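Local coordinates for protein thiaminase-I (Naegleria gruberi, PDB 4HCW) that belongs to the thiaminase I family, mixed alpha/beta proteins whose overall fold resembles that of periplasmic binding proteins, at residues D35-Q40 and K284-N289; Y44-T49 and Q276-E281; H98-S103 and Q116-N121; E138-V143 and Y199-D204; Y165-Q170 and Y259-V264. One frame throughout, in Å; residues are numbered along the deposited sequence.

Interaction 1: residues D35-Q40 and K284-N289; sequences DVLPTQ and KNLLTN
The last turn of helix 275-288 packs against the loop joining helix 29-34 to strand 40-41, with Leu-37 and Pro-38 of the loop facing Leu-286 and Asn-285 of the helix. Leu-37 CD2 lies 3.6 Å from Leu-286 CD2, and Leu-37 CD1 is 3.7 Å from that same Leu-286 CD2, which puts a single methyl against both tips of the Leu-37 fork. The two leucines meet at about a right angle, and both also rest on Leu-13 of strand 8-13, so this half of the contact continues into the core. Beside it, the amide of Asn-285 heads straight for the proline ring: ND2 is 3.2 Å from Pro-38 CD. With its CG anti to the backbone N (chi1 -174°), Asn-285 extends from the helix toward the loop, and its amide has a second task. Asn-285 OD1 accepts a hydrogen bond from Asn-289 ND2 at 2.8 Å, the donor tilted 15° from the carbonyl plane. Asn-289 in turn uses OD1 to cap Leu-291 N at the start of helix 290-298. This short relay, two side-chain amides and one backbone N-H, spans the joint between the helices. Chemically, the loop is held by apolar and van der Waals contact, while the bond from Asn-289 probably orients Asn-285, its oxygen toward Asn-289 and its nitrogen then left beside the proline ring.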
# COMPACT_ATOMS: atom_id res chain seq x y z
N ASP A 35 -5.39 -18.27 -10.47
CA ASP A 35 -5.41 -19.64 -10.97
C ASP A 35 -5.11 -20.66 -9.88
O ASP A 35 -5.16 -21.87 -10.11
CB ASP A 35 -4.42 -19.80 -12.13
CG ASP A 35 -4.81 -18.97 -13.35
OD1 ASP A 35 -6.01 -18.71 -13.53
OD2 ASP A 35 -3.90 -18.59 -14.12
N VAL A 36 -4.79 -20.17 -8.68
CA VAL A 36 -4.46 -21.04 -7.55
C VAL A 36 -5.64 -21.14 -6.59
O VAL A 36 -5.84 -22.17 -5.94
CB VAL A 36 -3.21 -20.53 -6.80
CG1 VAL A 36 -2.95 -21.34 -5.55
CG2 VAL A 36 -2.00 -20.56 -7.72
N LEU A 37 -6.43 -20.08 -6.51
CA LEU A 37 -7.57 -20.02 -5.60
C LEU A 37 -8.66 -21.02 -6.00
O LEU A 37 -8.93 -21.22 -7.18
CB LEU A 37 -8.15 -18.61 -5.57
CG LEU A 37 -7.13 -17.50 -5.28
CD1 LEU A 37 -7.81 -16.14 -5.23
CD2 LEU A 37 -6.38 -17.78 -3.99
N PRO A 38 -9.27 -21.67 -4.99
CA PRO A 38 -10.33 -22.66 -5.20
C PRO A 38 -11.66 -22.01 -5.57
O PRO A 38 -12.03 -20.99 -5.00
CB PRO A 38 -10.45 -23.34 -3.84
CG PRO A 38 -10.03 -22.29 -2.87
CD PRO A 38 -8.95 -21.51 -3.56
N THR A 39 -12.37 -22.61 -6.53
CA THR A 39 -13.65 -22.07 -6.98
C THR A 39 -14.83 -22.83 -6.39
O THR A 39 -15.97 -22.66 -6.82
CB THR A 39 -13.75 -22.09 -8.52
OG1 THR A 39 -13.43 -23.40 -9.01
CG2 THR A 39 -12.80 -21.08 -9.13
N GLN A 40 -14.55 -23.67 -5.39
CA GLN A 40 -15.59 -24.46 -4.74
C GLN A 40 -15.23 -24.71 -3.28
O GLN A 40 -14.43 -25.59 -2.97
CB GLN A 40 -15.79 -25.79 -5.47
N LYS A 284 -9.24 -16.82 4.87
CA LYS A 284 -8.20 -17.55 5.59
C LYS A 284 -7.24 -18.22 4.61
O LYS A 284 -6.05 -18.35 4.89
CB LYS A 284 -8.82 -18.60 6.52
N ASN A 285 -7.77 -18.63 3.46
CA ASN A 285 -6.94 -19.19 2.41
C ASN A 285 -6.05 -18.13 1.78
O ASN A 285 -4.85 -18.33 1.63
CB ASN A 285 -7.81 -19.85 1.33
CG ASN A 285 -6.99 -20.57 0.28
OD1 ASN A 285 -6.00 -21.23 0.60
ND2 ASN A 285 -7.39 -20.43 -0.97
N LEU A 286 -6.64 -16.99 1.43
CA LEU A 286 -5.91 -15.90 0.80
C LEU A 286 -4.75 -15.38 1.64
O LEU A 286 -3.78 -14.84 1.10
CB LEU A 286 -6.86 -14.74 0.48
CG LEU A 286 -7.64 -14.80 -0.83
CD1 LEU A 286 -8.65 -13.66 -0.89
CD2 LEU A 286 -6.68 -14.73 -2.01
N LEU A 287 -4.84 -15.55 2.95
CA LEU A 287 -3.86 -14.97 3.86
C LEU A 287 -2.88 -15.98 4.45
O LEU A 287 -1.81 -15.60 4.93
CB LEU A 287 -4.57 -14.22 4.99
CG LEU A 287 -5.58 -13.15 4.56
CD1 LEU A 287 -6.17 -12.45 5.77
CD2 LEU A 287 -4.94 -12.16 3.61
N THR A 288 -3.23 -17.26 4.40
CA THR A 288 -2.40 -18.28 5.05
C THR A 288 -1.84 -19.34 4.09
O THR A 288 -0.92 -20.07 4.45
CB THR A 288 -3.15 -18.98 6.20
OG1 THR A 288 -4.30 -19.67 5.68
CG2 THR A 288 -3.60 -17.97 7.24
N ASN A 289 -2.41 -19.44 2.89
CA ASN A 289 -1.93 -20.40 1.90
C ASN A 289 -0.49 -20.12 1.51
O ASN A 289 -0.18 -19.05 0.98
CB ASN A 289 -2.83 -20.39 0.66
CG ASN A 289 -2.63 -21.61 -0.23
OD1 ASN A 289 -1.50 -22.07 -0.43
ND2 ASN A 289 -3.72 -22.13 -0.77

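Interaction 2: residues Y44-T49 and Q276-E281; sequences YNIEYT and QKVAVE
Val-278 sets its two methyl groups along the side chain of Tyr-44, one near the root and the other beside the ring. The inner methyl, Val-278 CG1, is 3.9 Å from Tyr-44 CB. The outer one reaches further along: Val-278 CG2 stands 3.6 Å from Tyr-44 CD1 and 3.8 Å from Tyr-44 CE1, meeting the ring at a slant. The valine torsion explains this division. CG1 is anti to the backbone N (chi1 -180°) and CG2 anti to the carbonyl carbon; CB points toward the strand, and this torsion spreads the two methyls along the tyrosine. Two residues further along strand 44-50, Ile-46 adds a looser contact, its CD1 coming 4.3 Å from Val-278 CG1. Ile-46 then carries the packing on: its CG2 lies 3.4 Å above the plane of the Tyr-48 ring, offset toward the rim, and both Ile-46 and Tyr-48 touch Val-282 one turn along the helix. The strand itself is paired in parallel with strand 8-13 through the backbone of Asn-45 and Glu-47. Helix 275-288 thus lies on the sheet side formed by Tyr-44, Ile-46 and Tyr-48. Across the two segments the chemistry is all carbon against carbon, centred on one branched residue. It implies attachment by shape and by the removal of apolar surface from water, with no polar pairing between the two segments to set their direction.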
# COMPACT_ATOMS: atom_id res chain seq x y z
N TYR A 44 -20.04 -23.84 -1.89
CA TYR A 44 -20.25 -22.53 -2.50
C TYR A 44 -19.38 -22.34 -3.73
O TYR A 44 -18.21 -22.73 -3.74
CB TYR A 44 -19.98 -21.42 -1.48
CG TYR A 44 -21.21 -20.93 -0.77
CD1 TYR A 44 -21.72 -21.62 0.32
CD2 TYR A 44 -21.87 -19.79 -1.19
CE1 TYR A 44 -22.85 -21.18 0.97
CE2 TYR A 44 -23.00 -19.34 -0.55
CZ TYR A 44 -23.49 -20.04 0.54
OH TYR A 44 -24.62 -19.60 1.20
N ASN A 45 -19.95 -21.74 -4.77
CA ASN A 45 -19.20 -21.40 -5.98
C ASN A 45 -18.56 -20.02 -5.85
O ASN A 45 -19.26 -19.01 -5.86
CB ASN A 45 -20.11 -21.45 -7.20
N ILE A 46 -17.24 -19.99 -5.72
CA ILE A 46 -16.54 -18.73 -5.45
C ILE A 46 -16.14 -18.00 -6.73
O ILE A 46 -15.42 -18.54 -7.57
CB ILE A 46 -15.28 -18.96 -4.60
CG1 ILE A 46 -15.56 -19.95 -3.47
CG2 ILE A 46 -14.77 -17.64 -4.06
CD1 ILE A 46 -16.59 -19.46 -2.47
N GLU A 47 -16.61 -16.76 -6.86
CA GLU A 47 -16.30 -15.94 -8.03
C GLU A 47 -15.27 -14.87 -7.70
O GLU A 47 -15.54 -13.95 -6.93
CB GLU A 47 -17.57 -15.28 -8.57
N TYR A 48 -14.08 -15.00 -8.28
CA TYR A 48 -13.01 -14.03 -8.05
C TYR A 48 -12.93 -13.01 -9.18
O TYR A 48 -12.63 -13.35 -10.33
CB TYR A 48 -11.66 -14.73 -7.90
CG TYR A 48 -11.56 -15.64 -6.69
CD1 TYR A 48 -11.32 -15.12 -5.43
CD2 TYR A 48 -11.71 -17.01 -6.82
CE1 TYR A 48 -11.23 -15.95 -4.32
CE2 TYR A 48 -11.62 -17.85 -5.73
CZ TYR A 48 -11.37 -17.31 -4.48
OH TYR A 48 -11.28 -18.14 -3.39
N THR A 49 -13.21 -11.75 -8.85
CA THR A 49 -13.09 -10.66 -9.81
C THR A 49 -12.25 -9.53 -9.23
O THR A 49 -12.01 -9.47 -8.02
CB THR A 49 -14.46 -10.10 -10.23
OG1 THR A 49 -15.23 -9.79 -9.06
CG2 THR A 49 -15.22 -11.12 -11.07
N GLN A 276 -21.38 -15.70 5.78
CA GLN A 276 -20.43 -15.09 6.70
C GLN A 276 -19.32 -16.07 7.11
O GLN A 276 -18.18 -15.68 7.29
CB GLN A 276 -21.18 -14.55 7.92
CG GLN A 276 -20.49 -14.76 9.26
CD GLN A 276 -19.65 -13.57 9.68
OE1 GLN A 276 -19.77 -12.48 9.13
NE2 GLN A 276 -18.79 -13.78 10.67
N LYS A 277 -19.67 -17.35 7.22
CA LYS A 277 -18.68 -18.38 7.56
C LYS A 277 -17.85 -18.83 6.36
O LYS A 277 -16.66 -19.13 6.50
CB LYS A 277 -19.35 -19.60 8.20
N VAL A 278 -18.47 -18.89 5.19
CA VAL A 278 -17.77 -19.30 3.98
C VAL A 278 -16.73 -18.26 3.57
O VAL A 278 -15.63 -18.59 3.13
CB VAL A 278 -18.75 -19.53 2.81
CG1 VAL A 278 -18.00 -19.98 1.56
CG2 VAL A 278 -19.79 -20.56 3.19
N ALA A 279 -17.08 -16.99 3.74
CA ALA A 279 -16.20 -15.88 3.40
C ALA A 279 -14.90 -15.94 4.21
O ALA A 279 -13.82 -15.72 3.66
CB ALA A 279 -16.90 -14.55 3.62
N VAL A 280 -15.01 -16.24 5.50
CA VAL A 280 -13.84 -16.35 6.37
C VAL A 280 -12.89 -17.46 5.91
O VAL A 280 -11.67 -17.33 6.04
CB VAL A 280 -14.25 -16.59 7.85
CG1 VAL A 280 -13.02 -16.65 8.74
CG2 VAL A 280 -15.19 -15.50 8.33
N GLU A 281 -13.45 -18.54 5.37
CA GLU A 281 -12.63 -19.62 4.84
C GLU A 281 -11.85 -19.17 3.62
O GLU A 281 -10.66 -19.45 3.49
CB GLU A 281 -13.49 -20.85 4.50

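Interaction 3: residues H98-S103 and Q116-N121; sequences HSFVSS and QYLCSN
Leu-118 supplies the whole strand side of this contact, and its CD1 methyl does nearly all the touching. The packed part is the cluster it forms with Val-101 and Phe-100, all three residues buried. Val-101 CG2 sits 3.9 Å from Leu-118 CD1, the two side chains meeting at a slant. Phe-100 comes in at about a right angle: its CE1 is 4.1 Å from Leu-118 CD1, and the methyl lies at the ring edge, near the ring plane. Phe-100 CG occupies the crowded position between backbone N and carbonyl carbon (chi1 54°), which swings the ring back toward the start of the helix, where His-98 CB lies 3.6 Å above one face. The more open part of helix 99-105 carries serines that do not reach the strand segment and are partly exposed; there Ser-103 OG donates to Ser-99 O at 2.6 Å, and Ser-103 N reaches that same Ser-99 O from the opposite face of its carbonyl plane. Beyond the contact, Val-260 of the neighbouring strand also packs on Leu-118. The arrangement is that of a short helix laid on a mixed beta-sheet, here beside a classic beta bulge in which Gln-116 and Tyr-117 both face Asp-263 of strand 260-267.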
# COMPACT_ATOMS: atom_id res chain seq x y z
N HIS A 98 0.78 -6.03 13.42
CA HIS A 98 1.46 -4.89 14.02
C HIS A 98 0.42 -3.92 14.57
O HIS A 98 -0.77 -4.03 14.27
CB HIS A 98 2.36 -4.19 13.01
CG HIS A 98 3.61 -4.95 12.69
ND1 HIS A 98 3.60 -6.13 11.98
CD2 HIS A 98 4.91 -4.69 12.97
CE1 HIS A 98 4.84 -6.57 11.84
NE2 HIS A 98 5.65 -5.71 12.44
N SER A 99 0.88 -2.97 15.38
CA SER A 99 -0.02 -1.98 15.97
C SER A 99 -0.68 -1.12 14.90
O SER A 99 -1.88 -0.85 14.97
CB SER A 99 0.73 -1.11 16.98
OG SER A 99 1.80 -0.41 16.36
N PHE A 100 0.10 -0.69 13.92
CA PHE A 100 -0.41 0.17 12.86
C PHE A 100 -1.28 -0.59 11.86
O PHE A 100 -2.22 -0.03 11.30
CB PHE A 100 0.74 0.89 12.14
CG PHE A 100 1.81 -0.02 11.62
CD1 PHE A 100 1.73 -0.56 10.35
CD2 PHE A 100 2.91 -0.33 12.41
CE1 PHE A 100 2.73 -1.39 9.87
CE2 PHE A 100 3.91 -1.16 11.93
CZ PHE A 100 3.82 -1.69 10.66
N VAL A 101 -0.96 -1.86 11.63
CA VAL A 101 -1.73 -2.69 10.72
C VAL A 101 -3.14 -2.91 11.26
O VAL A 101 -4.12 -2.78 10.53
CB VAL A 101 -1.05 -4.06 10.49
CG1 VAL A 101 -1.98 -4.99 9.72
CG2 VAL A 101 0.26 -3.88 9.75
N SER A 102 -3.24 -3.25 12.54
CA SER A 102 -4.53 -3.47 13.18
C SER A 102 -5.31 -2.17 13.32
O SER A 102 -6.54 -2.16 13.25
CB SER A 102 -4.34 -4.14 14.54
OG SER A 102 -3.46 -3.39 15.36
N SER A 103 -4.59 -1.07 13.53
CA SER A 103 -5.21 0.24 13.68
C SER A 103 -5.82 0.72 12.37
O SER A 103 -6.85 1.38 12.36
CB SER A 103 -4.20 1.26 14.19
OG SER A 103 -3.71 0.91 15.48
N GLN A 116 -4.74 -7.61 4.51
CA GLN A 116 -4.19 -8.51 3.51
C GLN A 116 -2.79 -8.10 3.07
O GLN A 116 -1.83 -8.87 3.20
CB GLN A 116 -5.11 -8.60 2.30
CG GLN A 116 -4.56 -9.47 1.17
CD GLN A 116 -5.54 -9.63 0.03
OE1 GLN A 116 -6.53 -8.90 -0.07
NE2 GLN A 116 -5.27 -10.59 -0.85
N TYR A 117 -2.67 -6.89 2.52
CA TYR A 117 -1.40 -6.41 1.99
C TYR A 117 -0.86 -5.23 2.79
O TYR A 117 -1.62 -4.45 3.36
CB TYR A 117 -1.56 -6.02 0.52
CG TYR A 117 -1.94 -7.16 -0.39
CD1 TYR A 117 -1.37 -8.42 -0.24
CD2 TYR A 117 -2.88 -6.99 -1.40
CE1 TYR A 117 -1.71 -9.47 -1.07
CE2 TYR A 117 -3.23 -8.04 -2.23
CZ TYR A 117 -2.64 -9.27 -2.06
OH TYR A 117 -2.99 -10.31 -2.89
N LEU A 118 0.46 -5.12 2.82
CA LEU A 118 1.13 -3.99 3.45
C LEU A 118 1.97 -3.28 2.40
O LEU A 118 2.77 -3.91 1.70
CB LEU A 118 2.02 -4.47 4.60
CG LEU A 118 1.93 -3.68 5.91
CD1 LEU A 118 2.92 -4.24 6.93
CD2 LEU A 118 2.17 -2.20 5.68
N CYS A 119 1.79 -1.97 2.28
CA CYS A 119 2.46 -1.21 1.23
C CYS A 119 2.98 0.13 1.75
O CYS A 119 2.42 0.70 2.68
CB CYS A 119 1.49 -0.98 0.07
SG CYS A 119 2.28 -0.66 -1.52
N SER A 120 4.06 0.61 1.13
CA SER A 120 4.67 1.89 1.51
C SER A 120 5.68 2.35 0.47
O SER A 120 6.15 1.56 -0.35
CB SER A 120 5.35 1.78 2.87
OG SER A 120 6.03 2.98 3.20
N ASN A 121 6.01 3.64 0.49
CA ASN A 121 7.05 4.17 -0.38
C ASN A 121 8.43 4.04 0.26
O ASN A 121 8.93 4.97 0.88
CB ASN A 121 6.78 5.64 -0.73
CG ASN A 121 5.60 5.81 -1.67
OD1 ASN A 121 5.71 5.56 -2.87
ND2 ASN A 121 4.47 6.24 -1.13

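Interaction 4: residues E138-V143 and Y199-D204; sequences ELAQKV and YRTILD
A chi1 of -62° sets OG1 of Thr-201 beside the backbone N, opposite the carbonyl carbon, and leaves the methyl CG2 facing Ala-140; OG1 folds back to a hydrogen bond with Gln-197 O in its own helix. The methyl meets Ala-140 at 4.2 Å, from Thr-201 CG2 to Ala-140 CB. Ala-140 CB goes deeper, approaching the other backbone: it is 3.8 Å from Thr-201 O and 4.1 Å from Ile-202 CA. Having only a methyl there, the first helix can bring Ala-140 CA within 5.5 Å of Ile-202 CA. At the outer margin Gln-141 CG lies alongside the threonine methyl, 4.3 Å from Thr-201 CG2. Away from the interface, Lys-142 NZ forms a salt bridge with Glu-138 OE1 at 2.8 Å, using the anti lone pair of that oxygen, and thus ties one turn of the exposed side. Just past the contact, Ser-205 OG lies where it can bond to the carbonyl of Ala-140 or of Thr-201. The axes of the two segments approach to 8.9 Å and cross at 48°. This is alpha-alpha packing, alanine against backbone, between helices 136-143 and 193-203 of the thiaminase I-like region.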
# COMPACT_ATOMS: atom_id res chain seq x y z
N GLU A 138 15.16 15.33 4.97
CA GLU A 138 16.55 15.24 5.41
C GLU A 138 17.43 14.71 4.28
O GLU A 138 18.53 15.21 4.06
CB GLU A 138 16.65 14.32 6.63
CG GLU A 138 18.06 14.03 7.09
CD GLU A 138 18.11 13.03 8.23
OE1 GLU A 138 19.21 12.54 8.55
OE2 GLU A 138 17.04 12.73 8.80
N LEU A 139 16.93 13.71 3.57
CA LEU A 139 17.67 13.10 2.47
C LEU A 139 17.81 14.04 1.29
O LEU A 139 18.88 14.12 0.67
CB LEU A 139 16.99 11.80 2.03
CG LEU A 139 17.70 10.98 0.94
N ALA A 140 16.74 14.76 0.97
CA ALA A 140 16.71 15.66 -0.17
C ALA A 140 17.73 16.79 -0.04
O ALA A 140 18.38 17.16 -1.02
CB ALA A 140 15.31 16.24 -0.36
N GLN A 141 17.87 17.32 1.17
CA GLN A 141 18.81 18.40 1.43
C GLN A 141 20.25 17.92 1.26
O GLN A 141 21.10 18.66 0.77
CB GLN A 141 18.61 18.93 2.85
CG GLN A 141 17.24 19.53 3.09
CD GLN A 141 16.95 19.74 4.57
OE1 GLN A 141 17.75 19.37 5.43
NE2 GLN A 141 15.81 20.35 4.86
N LYS A 142 20.50 16.68 1.65
CA LYS A 142 21.85 16.12 1.60
C LYS A 142 22.27 15.74 0.18
O LYS A 142 23.41 15.99 -0.21
CB LYS A 142 21.95 14.91 2.53
CG LYS A 142 21.76 15.23 4.00
CD LYS A 142 21.77 13.96 4.83
CE LYS A 142 21.64 14.24 6.31
NZ LYS A 142 21.59 12.98 7.10
N VAL A 143 21.36 15.14 -0.58
CA VAL A 143 21.69 14.66 -1.91
C VAL A 143 21.79 15.78 -2.95
O VAL A 143 22.51 15.66 -3.94
CB VAL A 143 20.68 13.59 -2.40
CG1 VAL A 143 20.69 12.39 -1.47
CG2 VAL A 143 19.28 14.18 -2.51
N TYR A 199 7.44 20.05 -0.03
CA TYR A 199 7.25 19.20 -1.20
C TYR A 199 8.19 19.60 -2.32
O TYR A 199 8.74 18.75 -3.02
CB TYR A 199 5.79 19.29 -1.68
CG TYR A 199 5.43 18.31 -2.78
CD1 TYR A 199 5.69 18.59 -4.11
CD2 TYR A 199 4.81 17.10 -2.48
CE1 TYR A 199 5.35 17.70 -5.11
CE2 TYR A 199 4.47 16.20 -3.47
CZ TYR A 199 4.74 16.51 -4.79
OH TYR A 199 4.41 15.62 -5.79
N ARG A 200 8.38 20.91 -2.50
CA ARG A 200 9.24 21.42 -3.56
C ARG A 200 10.70 21.03 -3.32
O ARG A 200 11.44 20.77 -4.26
CB ARG A 200 9.11 22.94 -3.66
CG ARG A 200 9.61 23.53 -4.97
CD ARG A 200 8.90 22.90 -6.15
NE ARG A 200 8.88 23.78 -7.32
CZ ARG A 200 9.85 23.84 -8.23
NH1 ARG A 200 9.75 24.68 -9.25
NH2 ARG A 200 10.93 23.08 -8.10
N THR A 201 11.09 20.98 -2.05
CA THR A 201 12.44 20.57 -1.67
C THR A 201 12.71 19.14 -2.13
O THR A 201 13.77 18.84 -2.67
CB THR A 201 12.64 20.65 -0.14
OG1 THR A 201 12.49 22.00 0.29
CG2 THR A 201 14.03 20.15 0.24
N ILE A 202 11.72 18.27 -1.93
CA ILE A 202 11.83 16.87 -2.34
C ILE A 202 11.77 16.73 -3.86
O ILE A 202 12.54 15.98 -4.45
CB ILE A 202 10.72 16.03 -1.70
CG1 ILE A 202 10.77 16.16 -0.17
CG2 ILE A 202 10.84 14.57 -2.11
CD1 ILE A 202 9.69 15.40 0.54
N LEU A 203 10.84 17.45 -4.48
CA LEU A 203 10.68 17.41 -5.93
C LEU A 203 11.94 17.86 -6.67
O LEU A 203 12.26 17.34 -7.74
CB LEU A 203 9.48 18.26 -6.36
CG LEU A 203 9.22 18.38 -7.86
CD1 LEU A 203 9.03 17.00 -8.49
CD2 LEU A 203 8.01 19.26 -8.14
N ASP A 204 12.65 18.82 -6.09
CA ASP A 204 13.88 19.32 -6.69
C ASP A 204 15.01 18.30 -6.61
O ASP A 204 15.99 18.38 -7.35
CB ASP A 204 14.31 20.64 -6.04
CG ASP A 204 13.41 21.80 -6.42
OD1 ASP A 204 12.82 21.76 -7.52
OD2 ASP A 204 13.30 22.76 -5.63

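Interaction 5: residues Y165-Q170 and Y259-V264; sequences YQQLLQ and YVYTDV
The Tyr-259 ring has Gln-167 stacked over one face: Gln-167 CG stands 3.5 Å from the ring centroid and only 10° off the normal, a CH-pi contact close to the centre. The glutamine amide continues over the root of the tyrosine, its plane 19° from that of the ring. Gln-167 CD is 3.4 Å from Tyr-259 CG, and Gln-167 OE1 is 3.4 Å from Tyr-259 CB. Since the glutamine chain is extended beyond CG (chi2 -175°), it slides along the tyrosine in the opposite direction, its aliphatic part over the ring and its amide toward the strand. Two polar pairs come near without bonding: Gln-167 NE2 is 4.0 Å from Tyr-261 OH, and Gln-170 O is 3.9 Å from Tyr-259 OH. At the helix end Gln-170 NE2 also donates to Gln-166 O at 3.1 Å, in the carbonyl plane and on a lone pair, so that this oxygen takes both the side-chain and the backbone N-H of Gln-170. Val-177 of strand 176-179 also touches Tyr-259. The whole is an amide-aromatic stack with a CH-pi contact, and it joins the last turn of helix 158-169 to Tyr-259 and Tyr-261, at the 259-264 segment.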
# COMPACT_ATOMS: atom_id res chain seq x y z
N TYR A 165 1.34 15.71 0.55
CA TYR A 165 0.89 16.97 1.12
C TYR A 165 0.30 16.75 2.51
O TYR A 165 0.62 17.47 3.45
CB TYR A 165 -0.14 17.65 0.21
CG TYR A 165 -0.68 18.95 0.76
CD1 TYR A 165 -0.01 20.15 0.56
CD2 TYR A 165 -1.87 18.98 1.48
CE1 TYR A 165 -0.50 21.34 1.06
CE2 TYR A 165 -2.37 20.16 1.99
CZ TYR A 165 -1.68 21.34 1.78
OH TYR A 165 -2.18 22.52 2.28
N GLN A 166 -0.57 15.75 2.62
CA GLN A 166 -1.23 15.46 3.89
C GLN A 166 -0.26 14.87 4.92
O GLN A 166 -0.43 15.07 6.12
CB GLN A 166 -2.42 14.52 3.68
CG GLN A 166 -3.51 15.10 2.79
CD GLN A 166 -4.18 16.31 3.41
OE1 GLN A 166 -4.21 16.47 4.63
NE2 GLN A 166 -4.73 17.18 2.57
N GLN A 167 0.74 14.14 4.44
CA GLN A 167 1.74 13.56 5.33
C GLN A 167 2.63 14.64 5.93
O GLN A 167 2.96 14.61 7.11
CB GLN A 167 2.60 12.52 4.59
CG GLN A 167 1.86 11.25 4.21
CD GLN A 167 2.77 10.22 3.59
OE1 GLN A 167 3.95 10.13 3.93
NE2 GLN A 167 2.23 9.43 2.67
N LEU A 168 3.03 15.61 5.10
CA LEU A 168 3.82 16.74 5.55
C LEU A 168 3.01 17.63 6.48
O LEU A 168 3.54 18.22 7.42
CB LEU A 168 4.31 17.56 4.36
CG LEU A 168 5.33 16.94 3.40
CD1 LEU A 168 5.32 17.66 2.06
CD2 LEU A 168 6.72 17.00 4.01
N LEU A 169 1.71 17.71 6.21
CA LEU A 169 0.82 18.60 6.95
C LEU A 169 0.40 18.04 8.31
O LEU A 169 0.91 18.47 9.34
CB LEU A 169 -0.42 18.93 6.11
CG LEU A 169 -1.45 19.88 6.72
CD1 LEU A 169 -0.82 21.22 7.07
CD2 LEU A 169 -2.63 20.07 5.76
N GLN A 170 -0.52 17.08 8.30
CA GLN A 170 -1.09 16.55 9.53
C GLN A 170 -0.08 15.79 10.39
O GLN A 170 0.92 15.28 9.90
CB GLN A 170 -2.29 15.65 9.24
CG GLN A 170 -3.62 16.38 9.12
CD GLN A 170 -3.81 17.04 7.77
OE1 GLN A 170 -4.63 17.95 7.62
NE2 GLN A 170 -3.07 16.58 6.77
N TYR A 259 4.88 6.66 6.74
CA TYR A 259 3.51 6.29 6.39
C TYR A 259 3.47 5.00 5.57
O TYR A 259 4.31 4.79 4.69
CB TYR A 259 2.83 7.42 5.62
CG TYR A 259 2.24 8.50 6.49
CD1 TYR A 259 3.06 9.43 7.12
CD2 TYR A 259 0.87 8.60 6.68
CE1 TYR A 259 2.52 10.42 7.92
CE2 TYR A 259 0.32 9.59 7.48
CZ TYR A 259 1.15 10.50 8.10
OH TYR A 259 0.62 11.48 8.89
N VAL A 260 2.50 4.14 5.87
CA VAL A 260 2.30 2.92 5.10
C VAL A 260 0.85 2.79 4.64
O VAL A 260 -0.05 3.41 5.20
CB VAL A 260 2.66 1.65 5.90
CG1 VAL A 260 4.08 1.75 6.44
CG2 VAL A 260 1.66 1.43 7.03
N TYR A 261 0.64 1.99 3.60
CA TYR A 261 -0.70 1.68 3.12
C TYR A 261 -1.03 0.23 3.43
O TYR A 261 -0.15 -0.64 3.37
CB TYR A 261 -0.80 1.91 1.61
CG TYR A 261 -0.43 3.31 1.16
CD1 TYR A 261 -1.34 4.35 1.22
CD2 TYR A 261 0.84 3.58 0.64
CE1 TYR A 261 -1.01 5.62 0.80
CE2 TYR A 261 1.18 4.85 0.22
CZ TYR A 261 0.25 5.87 0.30
OH TYR A 261 0.59 7.13 -0.12
N THR A 262 -2.28 -0.05 3.77
CA THR A 262 -2.71 -1.42 4.03
C THR A 262 -3.98 -1.76 3.25
O THR A 262 -4.98 -1.05 3.33
CB THR A 262 -2.97 -1.68 5.52
OG1 THR A 262 -4.04 -0.84 5.98
CG2 THR A 262 -1.72 -1.40 6.35
N ASP A 263 -3.92 -2.85 2.50
CA ASP A 263 -5.10 -3.37 1.81
C ASP A 263 -5.84 -4.33 2.73
O ASP A 263 -5.23 -5.21 3.34
CB ASP A 263 -4.71 -4.06 0.51
CG ASP A 263 -4.11 -3.11 -0.51
OD1 ASP A 263 -4.60 -1.96 -0.59
OD2 ASP A 263 -3.17 -3.50 -1.22
N VAL A 264 -7.15 -4.15 2.84
CA VAL A 264 -7.93 -4.90 3.82
C VAL A 264 -9.08 -5.68 3.18
O VAL A 264 -9.89 -5.13 2.43
CB VAL A 264 -8.49 -3.96 4.91
CG1 VAL A 264 -9.48 -4.70 5.79
CG2 VAL A 264 -7.36 -3.38 5.74

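The five contacts run from one end of the molecule to the other. Interactions 1 and 2 share helix 275-288, with centres about 10 Å apart, and meet where Thr-39 O probably bonds to Ile-46 N at 3.2 Å. Interactions 3 and 5 sit near the middle, about 11 Å between centres, on the adjacent antiparallel strands 110-125 and 260-267; Gln-116 N probably bonds there to Asp-263 O at 2.7 Å. Leu-287 CD2, 3.7 Å from Gln-116 CG, connects interaction 1 to interaction 3. Interaction 4 lies at the far end, its centre about 47 Å from that of interaction 2, and reaches interaction 5 through Tyr-199 N, 3.8 Å from Leu-168 CD1.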